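Local structure of H subunit of photosynthetic reaction center complex (Rhodopseudomonas palustris, 6Z5S) at residues 129-134 and 165-170. The protein forms the H subunit of the photosynthetic reaction center, probably anchored in the membrane by a single helix and stabilising the complex on its cytoplasmic side. Numbering follows the deposited sequence.
Sequences IVPLRA and EVWVDR
Pro131 lies over one face of the Trp167 indole, its CG 3.6 Å from the centroid of the six-membered ring and 18° off the ring normal, a CH-pi contact. The two side chains run side by side and point the same way. Trp167 CG stands anti to its own carbonyl carbon (chi1 -70°), which sets the indole beside the proline. At the benzo end Ile129 meets CE3 with its CG2 methyl, crossing the indole at about a right angle. The other flat group, the Arg133 guanidinium, has Pro131 CB 3.8 Å above its centre, so neighbouring carbons of the proline meet indole and guanidinium from different directions. Were Trp167 an alanine, Pro131 CG and Ile129 CG2 would probably lose their aromatic partner, leaving a gap in this buried face.

These residues join strand 129-131, at one margin of a four-stranded antiparallel sheet within this chain, to strand 161-169 of the PRC-barrel domain, the cytoplasmic beta domain of H subunits. Val130 and Val168 form the hydrogen-bonded pair, with Val130 N to Val168 O at 3.0 Å and Val168 N to Val130 O at 2.9 Å. Beyond the proline, Leu132 N reaches Val166 O at 3.1 Å, less straight. On the face opposite Trp167, Leu132 CD2 packs across Val168 CG2 at 3.8 Å, and Val130 CG2 touches the aliphatic CG of Arg170, whose guanidinium turns to Asp124. Glu165, bent at its second torsion, curls back until OE2 takes a weak hydrogen bond from Arg133 N at 3.1 Å. The Arg133 and Glu165 side chains cross obliquely, their guanidinium and carboxylate planes 63° apart, without a salt bridge; the arginine's ionic partners are Asp225 and Glu179, the latter also weakly bonded by Trp167 NE1.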
loop_
_atom_site.group_PDB
_atom_site.type_symbol
_atom_site.label_atom_id
_atom_site.label_comp_id
_atom_site.label_asym_id
_atom_site.label_seq_id
_atom_site.Cartn_x
_atom_site.Cartn_y
_atom_site.Cartn_z
ATOM N N ILE D 129 1.937 -11.345 31.777
ATOM C CA ILE D 129 2.411 -10.111 32.389
ATOM C C ILE D 129 2.760 -10.443 33.833
ATOM O O ILE D 129 1.881 -10.651 34.666
ATOM C CB ILE D 129 1.373 -8.995 32.296
ATOM C CG1 ILE D 129 0.976 -8.768 30.842
ATOM C CG2 ILE D 129 1.923 -7.722 32.897
ATOM C CD1 ILE D 129 0.172 -7.521 30.625
ATOM N N VAL D 130 4.056 -10.500 34.127
ATOM C CA VAL D 130 4.519 -10.913 35.452
ATOM C C VAL D 130 5.674 -10.034 35.877
ATOM O O VAL D 130 6.383 -9.454 35.045
ATOM C CB VAL D 130 4.964 -12.389 35.467
ATOM C CG1 VAL D 130 3.787 -13.300 35.226
ATOM C CG2 VAL D 130 6.026 -12.620 34.422
ATOM N N PRO D 131 5.889 -9.910 37.185
ATOM C CA PRO D 131 7.082 -9.208 37.659
ATOM C C PRO D 131 8.331 -9.988 37.293
ATOM O O PRO D 131 8.307 -11.213 37.179
ATOM C CB PRO D 131 6.887 -9.149 39.177
ATOM C CG PRO D 131 5.464 -9.485 39.406
ATOM C CD PRO D 131 5.068 -10.393 38.304
ATOM N N LEU D 132 9.435 -9.263 37.100
ATOM C CA LEU D 132 10.677 -9.925 36.721
ATOM C C LEU D 132 11.137 -10.913 37.781
ATOM O O LEU D 132 11.812 -11.896 37.461
ATOM C CB LEU D 132 11.772 -8.900 36.448
ATOM C CG LEU D 132 11.878 -8.442 35.001
ATOM C CD1 LEU D 132 13.012 -7.456 34.850
ATOM C CD2 LEU D 132 12.084 -9.634 34.098
ATOM N N ARG D 133 10.774 -10.679 39.042
ATOM C CA ARG D 133 11.051 -11.654 40.087
ATOM C C ARG D 133 10.325 -12.973 39.856
ATOM O O ARG D 133 10.686 -13.979 40.472
ATOM C CB ARG D 133 10.657 -11.087 41.445
ATOM C CG ARG D 133 9.177 -10.825 41.567
ATOM C CD ARG D 133 8.796 -10.396 42.961
ATOM N NE ARG D 133 7.392 -10.013 43.026
ATOM C CZ ARG D 133 6.956 -8.763 42.932
ATOM N NH1 ARG D 133 5.659 -8.507 42.997
ATOM N NH2 ARG D 133 7.818 -7.769 42.778
ATOM N N ALA D 134 9.315 -12.992 38.991
ATOM C CA ALA D 134 8.543 -14.195 38.725
ATOM C C ALA D 134 8.805 -14.797 37.356
ATOM O O ALA D 134 8.254 -15.859 37.053
ATOM C CB ALA D 134 7.043 -13.904 38.865
ATOM N N GLU D 165 9.730 -2.713 40.971
ATOM C CA GLU D 165 9.853 -3.875 40.108
ATOM C C GLU D 165 9.344 -3.528 38.721
ATOM O O GLU D 165 8.473 -2.672 38.558
ATOM C CB GLU D 165 9.084 -5.069 40.678
ATOM C CG GLU D 165 9.370 -6.388 39.989
ATOM C CD GLU D 165 10.812 -6.823 40.134
ATOM O OE1 GLU D 165 11.476 -6.393 41.102
ATOM O OE2 GLU D 165 11.285 -7.601 39.282
ATOM N N VAL D 166 9.901 -4.201 37.722
ATOM C CA VAL D 166 9.504 -4.032 36.333
ATOM C C VAL D 166 8.692 -5.253 35.931
ATOM O O VAL D 166 9.179 -6.385 36.014
ATOM C CB VAL D 166 10.722 -3.854 35.416
ATOM C CG1 VAL D 166 10.288 -3.788 33.968
ATOM C CG2 VAL D 166 11.478 -2.606 35.804
ATOM N N TRP D 167 7.454 -5.028 35.510
ATOM C CA TRP D 167 6.600 -6.098 35.024
ATOM C C TRP D 167 6.788 -6.243 33.524
ATOM O O TRP D 167 6.763 -5.251 32.792
ATOM C CB TRP D 167 5.136 -5.815 35.344
ATOM C CG TRP D 167 4.807 -5.910 36.785
ATOM C CD1 TRP D 167 5.441 -5.287 37.813
ATOM C CD2 TRP D 167 3.751 -6.669 37.367
ATOM N NE1 TRP D 167 4.849 -5.616 39.002
ATOM C CE2 TRP D 167 3.804 -6.462 38.754
ATOM C CE3 TRP D 167 2.767 -7.508 36.849
ATOM C CZ2 TRP D 167 2.911 -7.059 39.627
ATOM C CZ3 TRP D 167 1.884 -8.099 37.715
ATOM C CH2 TRP D 167 1.958 -7.873 39.089
ATOM N N VAL D 168 6.972 -7.476 33.069
ATOM C CA VAL D 168 7.277 -7.741 31.675
ATOM C C VAL D 168 6.278 -8.737 31.109
ATOM O O VAL D 168 5.612 -9.480 31.835
ATOM C CB VAL D 168 8.713 -8.264 31.486
ATOM C CG1 VAL D 168 9.700 -7.289 32.077
ATOM C CG2 VAL D 168 8.861 -9.621 32.123
ATOM N N ASP D 169 6.193 -8.737 29.785
ATOM C CA ASP D 169 5.363 -9.660 29.031
ATOM C C ASP D 169 6.233 -10.816 28.558
ATOM O O ASP D 169 7.288 -10.597 27.959
ATOM C CB ASP D 169 4.725 -8.947 27.838
ATOM C CG ASP D 169 3.687 -9.792 27.129
ATOM O OD1 ASP D 169 3.703 -11.029 27.272
ATOM O OD2 ASP D 169 2.842 -9.209 26.418
ATOM N N ARG D 170 5.800 -12.038 28.839
ATOM C CA ARG D 170 6.526 -13.206 28.372
ATOM C C ARG D 170 6.130 -13.548 26.941
ATOM O O ARG D 170 5.015 -13.265 26.496
ATOM C CB ARG D 170 6.263 -14.403 29.278
ATOM C CG ARG D 170 6.585 -14.171 30.732
ATOM C CD ARG D 170 6.442 -15.457 31.521
ATOM N NE ARG D 170 5.127 -16.061 31.347
ATOM C CZ ARG D 170 4.878 -17.100 30.556
ATOM N NH1 ARG D 170 3.647 -17.579 30.455
ATOM N NH2 ARG D 170 5.858 -17.654 29.860
#